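Local coordinates for CEL44C (Paenibacillus polymyxa, PDB 2YJQ), which probably hydrolyses xyloglucan and cellulose by cutting internal beta-1,4-glucosidic bonds of the glucan backbone, at residues V283-E288 with L354-Y359; S358-G363 with A388-L393; F464-A469 with N499-T504. The protein carries 8 engineered substitutions. One frame throughout, in Å; residues are numbered along the deposited sequence.

Contact 1: V283-E288 with L354-Y359. Engineered in segment 354-359: Ser358 (natural residue Glu). With OXZ (tetrahydrooxazine), chain E.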
loop_
_atom_site.group_PDB
_atom_site.type_symbol
_atom_site.label_atom_id
_atom_site.label_comp_id
_atom_site.label_asym_id
_atom_site.label_seq_id
_atom_site.Cartn_x
_atom_site.Cartn_y
_atom_site.Cartn_z
ATOM N N VAL A 283 3.143 3.081 6.088
ATOM C CA VAL A 283 2.730 1.972 6.971
ATOM C C VAL A 283 2.175 0.746 6.231
ATOM O O VAL A 283 1.798 0.840 5.048
ATOM C CB VAL A 283 1.687 2.385 8.031
ATOM C CG1 VAL A 283 2.142 3.619 8.804
ATOM C CG2 VAL A 283 0.297 2.614 7.400
ATOM N N HIS A 284 2.102 -0.380 6.964
ATOM C CA HIS A 284 1.370 -1.549 6.526
ATOM C C HIS A 284 0.229 -1.739 7.485
ATOM O O HIS A 284 0.320 -1.381 8.667
ATOM C CB HIS A 284 2.256 -2.772 6.527
ATOM C CG HIS A 284 3.447 -2.649 5.623
ATOM N ND1 HIS A 284 4.506 -3.538 5.662
ATOM C CD2 HIS A 284 3.741 -1.748 4.651
ATOM C CE1 HIS A 284 5.415 -3.174 4.776
ATOM N NE2 HIS A 284 4.974 -2.091 4.142
ATOM N N TRP A 285 -0.844 -2.320 6.962
ATOM C CA TRP A 285 -2.032 -2.452 7.706
ATOM C C TRP A 285 -2.688 -3.776 7.298
ATOM O O TRP A 285 -3.296 -3.885 6.201
ATOM C CB TRP A 285 -2.921 -1.254 7.383
ATOM C CG TRP A 285 -4.269 -1.270 8.099
ATOM C CD1 TRP A 285 -5.492 -1.547 7.558
ATOM C CD2 TRP A 285 -4.497 -0.995 9.492
ATOM N NE1 TRP A 285 -6.473 -1.480 8.537
ATOM C CE2 TRP A 285 -5.884 -1.120 9.724
ATOM C CE3 TRP A 285 -3.654 -0.659 10.566
ATOM C CZ2 TRP A 285 -6.452 -0.899 10.980
ATOM C CZ3 TRP A 285 -4.215 -0.480 11.810
ATOM C CH2 TRP A 285 -5.609 -0.571 12.000
ATOM N N TYR A 286 -2.512 -4.788 8.147
ATOM C CA TYR A 286 -3.214 -6.069 8.016
ATOM C C TYR A 286 -4.213 -6.081 9.134
ATOM O O TYR A 286 -3.789 -6.091 10.275
ATOM C CB TYR A 286 -2.234 -7.210 8.215
ATOM C CG TYR A 286 -1.102 -7.189 7.198
ATOM C CD1 TYR A 286 -1.325 -7.554 5.858
ATOM C CD2 TYR A 286 0.167 -6.776 7.578
ATOM C CE1 TYR A 286 -0.279 -7.519 4.916
ATOM C CE2 TYR A 286 1.224 -6.742 6.655
ATOM C CZ TYR A 286 1.003 -7.134 5.338
ATOM O OH TYR A 286 2.073 -7.060 4.447
ATOM N N PRO A 287 -5.520 -5.933 8.815
ATOM C CA PRO A 287 -6.601 -5.865 9.813
ATOM C C PRO A 287 -6.520 -6.971 10.875
ATOM O O PRO A 287 -6.296 -8.143 10.505
ATOM C CB PRO A 287 -7.857 -6.028 8.964
ATOM C CG PRO A 287 -7.493 -5.411 7.637
ATOM C CD PRO A 287 -6.013 -5.639 7.451
ATOM N N GLU A 288 -6.674 -6.597 12.160
ATOM C CA GLU A 288 -6.879 -7.570 13.274
ATOM C C GLU A 288 -8.347 -7.902 13.509
ATOM O O GLU A 288 -8.715 -8.716 14.386
ATOM C CB GLU A 288 -6.247 -7.058 14.550
ATOM C CG GLU A 288 -4.774 -6.833 14.416
ATOM C CD GLU A 288 -3.964 -8.044 14.903
ATOM O OE1 GLU A 288 -4.523 -9.138 15.046
ATOM O OE2 GLU A 288 -2.760 -7.884 15.168
ATOM N N LEU A 354 1.167 10.452 2.835
ATOM C CA LEU A 354 0.822 9.264 3.595
ATOM C C LEU A 354 0.651 8.069 2.654
ATOM O O LEU A 354 -0.124 8.159 1.714
ATOM C CB LEU A 354 -0.469 9.495 4.406
ATOM C CG LEU A 354 -0.890 8.244 5.171
ATOM C CD1 LEU A 354 0.195 7.962 6.249
ATOM C CD2 LEU A 354 -2.241 8.389 5.863
ATOM N N ALA A 355 1.366 6.955 2.904
ATOM C CA ALA A 355 1.175 5.720 2.116
ATOM C C ALA A 355 0.848 4.442 2.934
ATOM O O ALA A 355 1.411 4.226 4.023
ATOM C CB ALA A 355 2.381 5.489 1.140
ATOM N N MET A 356 -0.029 3.583 2.402
ATOM C CA MET A 356 -0.253 2.261 3.000
ATOM C C MET A 356 0.367 1.208 2.069
ATOM O O MET A 356 -0.294 0.678 1.144
ATOM C CB MET A 356 -1.743 2.025 3.232
ATOM C CG MET A 356 -2.093 0.741 3.845
ATOM S SD MET A 356 -3.861 0.578 4.231
ATOM C CE MET A 356 -3.909 1.939 5.355
ATOM N N THR A 357 1.650 0.927 2.275
ATOM C CA THR A 357 2.376 0.223 1.234
ATOM C C THR A 357 2.255 -1.311 1.222
ATOM O O THR A 357 2.809 -1.962 0.369
ATOM C CB THR A 357 3.827 0.611 1.247
ATOM O OG1 THR A 357 4.401 0.229 2.504
ATOM C CG2 THR A 357 4.002 2.168 0.974
ATOM N N SER A 358 1.474 -1.885 2.117
ATOM C CA SER A 358 1.271 -3.307 2.061
ATOM C C SER A 358 0.068 -3.574 2.948
ATOM O O SER A 358 0.140 -3.287 4.136
ATOM C CB SER A 358 2.545 -4.005 2.596
ATOM O OG SER A 358 2.511 -5.381 2.277
ATOM N N TYR A 359 -1.041 -4.066 2.393
ATOM C CA TYR A 359 -2.217 -4.348 3.183
ATOM C C TYR A 359 -3.058 -5.371 2.478
ATOM O O TYR A 359 -2.864 -5.581 1.277
ATOM C CB TYR A 359 -3.043 -3.091 3.375
ATOM C CG TYR A 359 -3.730 -2.598 2.096
ATOM C CD1 TYR A 359 -3.012 -1.864 1.135
ATOM C CD2 TYR A 359 -5.073 -2.869 1.852
ATOM C CE1 TYR A 359 -3.628 -1.410 -0.037
ATOM C CE2 TYR A 359 -5.713 -2.398 0.683
ATOM C CZ TYR A 359 -4.991 -1.667 -0.256
ATOM O OH TYR A 359 -5.549 -1.219 -1.438
HETATM C C6 OXZ E . 2.749 -11.152 6.195
HETATM C C5 OXZ E . 3.342 -10.050 5.314
HETATM C C4 OXZ E . 4.740 -10.407 4.711
HETATM C C3 OXZ E . 5.383 -9.231 3.976
HETATM C C2 OXZ E . 5.478 -7.952 4.856
HETATM O O6 OXZ E . 3.724 -11.454 7.229
HETATM O O5 OXZ E . 3.585 -8.910 6.149
HETATM O O4 OXZ E . 4.595 -11.497 3.799
HETATM O O3 OXZ E . 6.681 -9.552 3.406
HETATM N N1 OXZ E . 4.167 -7.798 5.527
#
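The imidazole of His284 lies against the methylene of Ser358. CB of Ser358 sits 3.3 Å from the centroid of the His284 ring, over one face and close to the ring normal, a CH-pi contact. At the ring edge, near the ring plane, NE2 of His284 gives a weak, bent hydrogen bond to OG1 of Thr357 (2.9 Å, 117° at the hydrogen). The hydroxyl of Thr357 is also bonded to Asp282. Glu187, bonded to ND1 of His284, is the firmer hold on the ring; the NE2 bond adds little. A leucine in its place would probably leave Glu187 and Thr357 without their ring partner and the Ser358 methylene without its flat neighbour.

Strands 280-285 and 353-359, which carry the two segments, are parallel neighbours in the eight-stranded TIM barrel of glycoside hydrolase family 44. N of Val283 bonds to O of Ala355 at 2.9 Å, nearly straight at 173°. N of Thr357 returns a bond to O of Val283. Further on, N of Trp285 reaches O of Ser358 at 3.1 Å.

Ser358 is an engineered residue; the natural sequence has a glutamate. Its OG stands anti to the backbone N (chi1 -167°) and is brought to Tyr286, where OG of Ser358 and OH of Tyr286 lie 2.8 Å apart in a hydrogen bond. N1 of the tetrahydrooxazine lies very close to the same OH, at a distance too short to trust in detail. The tetrahydrooxazine is held further by Glu187 and Asn48. On the other side of the sheet Met356 makes an oblique Met-aromatic contact with Trp285, and SD of Met356 rests 3.8 Å from CB of Trp285.

Contact 2: S358-G363 with A388-L393. Engineered in segment 358-363: Ser358 (natural residue Glu). With OXZ (tetrahydrooxazine), chain E; BGC (beta-D-glucopyranose), chain C.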
loop_
_atom_site.group_PDB
_atom_site.type_symbol
_atom_site.label_atom_id
_atom_site.label_comp_id
_atom_site.label_asym_id
_atom_site.label_seq_id
_atom_site.Cartn_x
_atom_site.Cartn_y
_atom_site.Cartn_z
ATOM N N SER A 358 1.474 -1.885 2.117
ATOM C CA SER A 358 1.271 -3.307 2.061
ATOM C C SER A 358 0.068 -3.574 2.948
ATOM O O SER A 358 0.140 -3.287 4.136
ATOM C CB SER A 358 2.545 -4.005 2.596
ATOM O OG SER A 358 2.511 -5.381 2.277
ATOM N N TYR A 359 -1.041 -4.066 2.393
ATOM C CA TYR A 359 -2.217 -4.348 3.183
ATOM C C TYR A 359 -3.058 -5.371 2.478
ATOM O O TYR A 359 -2.864 -5.581 1.277
ATOM C CB TYR A 359 -3.043 -3.091 3.375
ATOM C CG TYR A 359 -3.730 -2.598 2.096
ATOM C CD1 TYR A 359 -3.012 -1.864 1.135
ATOM C CD2 TYR A 359 -5.073 -2.869 1.852
ATOM C CE1 TYR A 359 -3.628 -1.410 -0.037
ATOM C CE2 TYR A 359 -5.713 -2.398 0.683
ATOM C CZ TYR A 359 -4.991 -1.667 -0.256
ATOM O OH TYR A 359 -5.549 -1.219 -1.438
ATOM N N SER A 360 -4.010 -5.968 3.194
ATOM C CA SER A 360 -4.930 -6.914 2.590
ATOM C C SER A 360 -6.083 -7.169 3.539
ATOM O O SER A 360 -5.863 -7.185 4.751
ATOM C CB SER A 360 -4.205 -8.279 2.380
ATOM O OG SER A 360 -5.132 -9.234 1.880
ATOM N N TYR A 361 -7.252 -7.451 2.997
ATOM C CA TYR A 361 -8.405 -7.757 3.797
ATOM C C TYR A 361 -8.796 -9.229 3.721
ATOM O O TYR A 361 -9.803 -9.615 4.303
ATOM C CB TYR A 361 -9.583 -6.818 3.404
ATOM C CG TYR A 361 -9.391 -5.435 4.030
ATOM C CD1 TYR A 361 -8.336 -4.606 3.635
ATOM C CD2 TYR A 361 -10.169 -5.032 5.110
ATOM C CE1 TYR A 361 -8.126 -3.389 4.258
ATOM C CE2 TYR A 361 -9.992 -3.766 5.731
ATOM C CZ TYR A 361 -8.968 -2.984 5.304
ATOM O OH TYR A 361 -8.735 -1.801 5.928
ATOM N N GLY A 362 -7.984 -10.059 3.047
ATOM C CA GLY A 362 -8.243 -11.505 3.013
ATOM C C GLY A 362 -9.426 -11.763 2.096
ATOM O O GLY A 362 -9.848 -10.860 1.337
ATOM N N GLY A 363 -9.992 -12.968 2.153
ATOM C CA GLY A 363 -11.063 -13.360 1.249
ATOM C C GLY A 363 -10.698 -13.158 -0.208
ATOM O O GLY A 363 -11.507 -12.617 -0.992
ATOM N N ALA A 388 -1.036 3.390 -2.236
ATOM C CA ALA A 388 -1.373 2.187 -1.493
ATOM C C ALA A 388 -1.136 0.931 -2.328
ATOM O O ALA A 388 -1.332 0.908 -3.549
ATOM C CB ALA A 388 -2.801 2.243 -0.982
ATOM N N ASN A 389 -0.677 -0.134 -1.663
ATOM C CA ASN A 389 -0.154 -1.238 -2.410
ATOM C C ASN A 389 -0.632 -2.519 -1.792
ATOM O O ASN A 389 -0.160 -2.897 -0.674
ATOM C CB ASN A 389 1.367 -1.207 -2.410
ATOM C CG ASN A 389 1.924 0.007 -3.039
ATOM O OD1 ASN A 389 2.256 0.018 -4.253
ATOM N ND2 ASN A 389 2.097 1.020 -2.260
ATOM N N TYR A 390 -1.516 -3.210 -2.509
ATOM C CA TYR A 390 -2.063 -4.462 -2.048
ATOM C C TYR A 390 -0.946 -5.496 -1.825
ATOM O O TYR A 390 0.095 -5.432 -2.480
ATOM C CB TYR A 390 -3.055 -4.986 -3.078
ATOM C CG TYR A 390 -3.548 -6.399 -2.813
ATOM C CD1 TYR A 390 -4.408 -6.669 -1.756
ATOM C CD2 TYR A 390 -3.166 -7.473 -3.666
ATOM C CE1 TYR A 390 -4.866 -7.976 -1.514
ATOM C CE2 TYR A 390 -3.631 -8.758 -3.448
ATOM C CZ TYR A 390 -4.467 -9.001 -2.357
ATOM O OH TYR A 390 -4.896 -10.271 -2.143
ATOM N N TRP A 391 -1.151 -6.405 -0.883
ATOM C CA TRP A 391 -0.202 -7.486 -0.653
ATOM C C TRP A 391 -0.899 -8.866 -0.695
ATOM O O TRP A 391 -1.928 -9.062 -0.037
ATOM C CB TRP A 391 0.577 -7.283 0.663
ATOM C CG TRP A 391 1.491 -8.419 0.894
ATOM C CD1 TRP A 391 1.176 -9.582 1.500
ATOM C CD2 TRP A 391 2.852 -8.540 0.459
ATOM N NE1 TRP A 391 2.257 -10.422 1.519
ATOM C CE2 TRP A 391 3.300 -9.819 0.872
ATOM C CE3 TRP A 391 3.754 -7.676 -0.203
ATOM C CZ2 TRP A 391 4.610 -10.281 0.630
ATOM C CZ3 TRP A 391 5.036 -8.131 -0.477
ATOM C CH2 TRP A 391 5.471 -9.414 -0.049
ATOM N N LYS A 392 -0.353 -9.797 -1.479
ATOM C CA LYS A 392 -0.918 -11.140 -1.571
ATOM C C LYS A 392 -0.542 -12.015 -0.366
ATOM O O LYS A 392 0.614 -12.395 -0.219
ATOM C CB LYS A 392 -0.526 -11.832 -2.914
ATOM C CG LYS A 392 -1.078 -11.183 -4.202
ATOM C CD LYS A 392 -0.488 -11.846 -5.433
ATOM C CE LYS A 392 -1.217 -13.144 -5.729
ATOM N NZ LYS A 392 -0.467 -13.933 -6.783
ATOM N N LEU A 393 -1.524 -12.333 0.479
ATOM C CA LEU A 393 -1.300 -13.238 1.608
ATOM C C LEU A 393 -1.539 -14.670 1.164
ATOM O O LEU A 393 -1.172 -15.593 1.853
ATOM C CB LEU A 393 -2.201 -12.914 2.824
ATOM C CG LEU A 393 -2.045 -11.541 3.502
ATOM C CD1 LEU A 393 -3.239 -11.288 4.403
ATOM C CD2 LEU A 393 -0.683 -11.239 4.230
HETATM C C6 OXZ E . 2.749 -11.152 6.195
HETATM C C5 OXZ E . 3.342 -10.050 5.314
HETATM C C4 OXZ E . 4.740 -10.407 4.711
HETATM C C3 OXZ E . 5.383 -9.231 3.976
HETATM C C2 OXZ E . 5.478 -7.952 4.856
HETATM O O6 OXZ E . 3.724 -11.454 7.229
HETATM O O5 OXZ E . 3.585 -8.910 6.149
HETATM O O4 OXZ E . 4.595 -11.497 3.799
HETATM O O3 OXZ E . 6.681 -9.552 3.406
HETATM N N1 OXZ E . 4.167 -7.798 5.527
HETATM C C2 BGC C . 5.077 -13.862 3.483
HETATM C C3 BGC C . 6.179 -14.905 3.367
HETATM C C4 BGC C . 7.156 -14.448 2.280
HETATM C C5 BGC C . 7.600 -12.993 2.401
HETATM C C6 BGC C . 8.341 -12.554 1.150
HETATM C C1 BGC C . 5.678 -12.465 3.743
HETATM O O2 BGC C . 4.197 -14.189 4.559
HETATM O O3 BGC C . 5.566 -16.069 2.816
HETATM O O4 BGC C . 8.341 -15.138 2.364
HETATM O O5 BGC C . 6.473 -12.128 2.591
HETATM O O6 BGC C . 8.748 -11.210 1.437
HETATM O O HOH W 1 -4.164 -11.252 0.622
#
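Ala388 begins the contact, its CB packed 3.9 Å from CE1 of Tyr359. The carbonyl O of Asn389 then takes a weak bond from N of Tyr359 and touches CA of Ser358 at 3.1 Å. The Tyr390 ring passes obliquely by Ser360, with CE1 of Tyr390 3.6 Å from OG of Ser360. The hydroxyl of Tyr390 is bonded to Asn398 and to a water.

Trp391 N bonds to O of Tyr359 at 2.9 Å. Its CG is anti to the backbone N (chi1 178°), which carries the indole past OG of the engineered Ser358 to the sugars. C3 of the tetrahydrooxazine lies over one face of the indole, toward the rim, and CZ2 of Trp391 is 3.3 Å from O5 of the adjoining glucose. Leu393 closes the segment, CD1 against CB of Ser360 and CD2 near the tetrahydrooxazine. The water oxygen is 2.6 Å from OG of Ser360 and also bonds Trp391 O and Leu393 N. That OG also accepts from N of Gly362, an ST turn. Strands 353-359 and 387-390, with helix 367-381 between them, form a beta-alpha-beta unit of the TIM barrel, whose C-terminal strand ends here line the sugar-binding cleft.

Contact 3: F464-A469 with N499-T504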
loop_
_atom_site.group_PDB
_atom_site.type_symbol
_atom_site.label_atom_id
_atom_site.label_comp_id
_atom_site.label_asym_id
_atom_site.label_seq_id
_atom_site.Cartn_x
_atom_site.Cartn_y
_atom_site.Cartn_z
ATOM N N PHE A 464 -31.028 7.419 -5.656
ATOM C CA PHE A 464 -30.031 8.474 -5.836
ATOM C C PHE A 464 -30.687 9.808 -6.050
ATOM O O PHE A 464 -31.707 9.893 -6.723
ATOM C CB PHE A 464 -29.089 8.192 -7.021
ATOM C CG PHE A 464 -28.267 6.951 -6.851
ATOM C CD1 PHE A 464 -28.822 5.695 -7.077
ATOM C CD2 PHE A 464 -26.955 7.033 -6.437
ATOM C CE1 PHE A 464 -28.072 4.545 -6.908
ATOM C CE2 PHE A 464 -26.216 5.887 -6.246
ATOM C CZ PHE A 464 -26.767 4.653 -6.492
ATOM N N ASP A 465 -30.089 10.831 -5.450
ATOM C CA ASP A 465 -30.397 12.228 -5.713
ATOM C C ASP A 465 -29.080 12.866 -6.006
ATOM O O ASP A 465 -28.145 12.782 -5.205
ATOM C CB ASP A 465 -30.992 12.914 -4.464
ATOM C CG ASP A 465 -31.382 14.384 -4.725
ATOM O OD1 ASP A 465 -32.435 14.620 -5.356
ATOM O OD2 ASP A 465 -30.639 15.289 -4.297
ATOM N N LEU A 466 -29.001 13.504 -7.156
ATOM C CA LEU A 466 -27.785 14.185 -7.566
ATOM C C LEU A 466 -27.920 15.718 -7.577
ATOM O O LEU A 466 -28.807 16.255 -8.241
ATOM C CB LEU A 466 -27.386 13.709 -8.953
ATOM C CG LEU A 466 -27.641 12.223 -9.259
ATOM C CD1 LEU A 466 -27.515 12.003 -10.771
ATOM C CD2 LEU A 466 -26.795 11.194 -8.390
ATOM N N SER A 467 -27.029 16.409 -6.868
ATOM C CA SER A 467 -26.839 17.851 -7.006
ATOM C C SER A 467 -25.494 18.191 -7.631
ATOM O O SER A 467 -24.539 17.412 -7.550
ATOM C CB SER A 467 -26.892 18.490 -5.653
ATOM O OG SER A 467 -27.898 17.859 -4.942
ATOM N N GLY A 468 -25.426 19.359 -8.264
ATOM C CA GLY A 468 -24.219 19.826 -8.925
ATOM C C GLY A 468 -24.491 20.753 -10.089
ATOM O O GLY A 468 -25.608 21.212 -10.284
ATOM N N ALA A 469 -23.460 21.042 -10.861
ATOM C CA ALA A 469 -23.581 21.902 -12.019
ATOM C C ALA A 469 -24.582 21.365 -13.057
ATOM O O ALA A 469 -25.346 22.148 -13.638
ATOM C CB ALA A 469 -22.149 22.137 -12.674
ATOM N N ASN A 499 -32.713 14.440 -11.969
ATOM C CA ASN A 499 -31.505 14.099 -11.230
ATOM C C ASN A 499 -31.815 13.152 -10.058
ATOM O O ASN A 499 -31.162 13.188 -9.003
ATOM C CB ASN A 499 -30.697 15.371 -10.811
ATOM C CG ASN A 499 -29.613 15.775 -11.876
ATOM O OD1 ASN A 499 -29.370 15.050 -12.841
ATOM N ND2 ASN A 499 -28.969 16.920 -11.678
ATOM N N ARG A 500 -32.850 12.339 -10.247
ATOM C CA ARG A 500 -33.180 11.277 -9.332
ATOM C C ARG A 500 -33.349 9.968 -10.143
ATOM O O ARG A 500 -33.818 9.993 -11.281
ATOM C CB ARG A 500 -34.451 11.585 -8.520
ATOM C CG ARG A 500 -34.465 12.922 -7.701
ATOM C CD ARG A 500 -35.396 12.811 -6.453
ATOM N NE ARG A 500 -35.176 13.871 -5.463
ATOM C CZ ARG A 500 -34.682 13.670 -4.245
ATOM N NH1 ARG A 500 -34.349 12.444 -3.857
ATOM N NH2 ARG A 500 -34.524 14.692 -3.414
ATOM N N PHE A 501 -32.924 8.843 -9.570
ATOM C CA PHE A 501 -33.204 7.535 -10.143
ATOM C C PHE A 501 -32.984 6.491 -9.074
ATOM O O PHE A 501 -32.233 6.692 -8.113
ATOM C CB PHE A 501 -32.312 7.264 -11.341
ATOM C CG PHE A 501 -30.881 6.981 -10.978
ATOM C CD1 PHE A 501 -29.968 8.032 -10.799
ATOM C CD2 PHE A 501 -30.435 5.672 -10.830
ATOM C CE1 PHE A 501 -28.633 7.788 -10.444
ATOM C CE2 PHE A 501 -29.113 5.411 -10.479
ATOM C CZ PHE A 501 -28.210 6.470 -10.289
ATOM N N THR A 502 -33.644 5.378 -9.251
ATOM C CA THR A 502 -33.523 4.247 -8.369
ATOM C C THR A 502 -32.884 3.093 -9.157
ATOM O O THR A 502 -33.224 2.831 -10.314
ATOM C CB THR A 502 -34.932 3.843 -7.862
ATOM O OG1 THR A 502 -35.452 4.895 -7.030
ATOM C CG2 THR A 502 -34.917 2.508 -7.089
ATOM N N TYR A 503 -31.943 2.418 -8.525
ATOM C CA TYR A 503 -31.395 1.175 -9.047
ATOM C C TYR A 503 -31.331 0.194 -7.899
ATOM O O TYR A 503 -30.950 0.577 -6.790
ATOM C CB TYR A 503 -30.003 1.426 -9.604
ATOM C CG TYR A 503 -29.574 0.476 -10.714
ATOM C CD1 TYR A 503 -30.067 0.614 -12.000
ATOM C CD2 TYR A 503 -28.651 -0.543 -10.458
ATOM C CE1 TYR A 503 -29.665 -0.238 -13.007
ATOM C CE2 TYR A 503 -28.237 -1.404 -11.457
ATOM C CZ TYR A 503 -28.736 -1.248 -12.719
ATOM O OH TYR A 503 -28.315 -2.114 -13.688
ATOM N N THR A 504 -31.700 -1.061 -8.157
ATOM C CA THR A 504 -31.604 -2.125 -7.176
ATOM C C THR A 504 -30.226 -2.748 -7.067
ATOM O O THR A 504 -29.578 -3.043 -8.095
ATOM C CB THR A 504 -32.598 -3.224 -7.507
ATOM O OG1 THR A 504 -33.880 -2.614 -7.635
ATOM C CG2 THR A 504 -32.713 -4.204 -6.386
#
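Phe464 and Phe501 stack offset, planes 6° apart, with only the near rim of each ring over the other. CD1 of Phe464 is 3.4 Å from CZ of Phe501, and CB of Phe464 sits over the face of the Phe501 ring. These residues form a hydrogen-bonded pair between strand 500-505, an outermost strand of the mixed sheet of the beta domain, and its antiparallel neighbour 460-467. CG of Phe501 stands between its backbone N and carbonyl carbon (chi1 73°), which turns the ring toward Phe464. CD1 of Leu466 approaches the Phe501 ring at its edge.

The backbones hold this register. N of Phe464 bonds to O of Phe501 at 2.8 Å. The return bond, from N of Phe501 to O of Phe464, is longer at 3.3 Å. N of Leu466 bonds to O of Asn499 at 2.9 Å, just before strand 500-505 begins. The amide of Asn499 is fixed by its own neighbours: OD1 takes the N of Tyr472 and ND2 meets the carbonyl of Lys470.

Further out, Ile12 and Val14 of strand 9-22 pack against Phe464 and Leu466, and Ile493 meets Phe501 from strand 488-493. Both phenyl rings are buried on this face.

On the opposite face Asp465 and Arg500 form a non-hydrogen-bonded pair. Their salt bridge is one of charges alone. OD1 of Asp465 stands over the face of the Arg500 guanidinium, 2.8 Å from NE of Arg500, and no N-H points at it. OD1 is also implausibly close to CZ of Arg500, so the fine geometry is doubtful.

Contacts 1 and 2 belong to the barrel core, with centres about 8 Å apart. They share Ser358 and Tyr359, and both use strand 353-359, flanked by strands 280-285 and 387-390. A probable backbone hydrogen bond from Asn389 N to Met356 O also joins them. Each touches the tetrahydrooxazine, contact 1 through a polar hydroxyl and contact 2 through an indole face. Contact 3 is different. It lies in the beta domain, its nearest atoms about 22 Å from either of the others, and it is only partly buried. Its strands run antiparallel, with phenyl packing on one face and a charged pair toward solvent on the other.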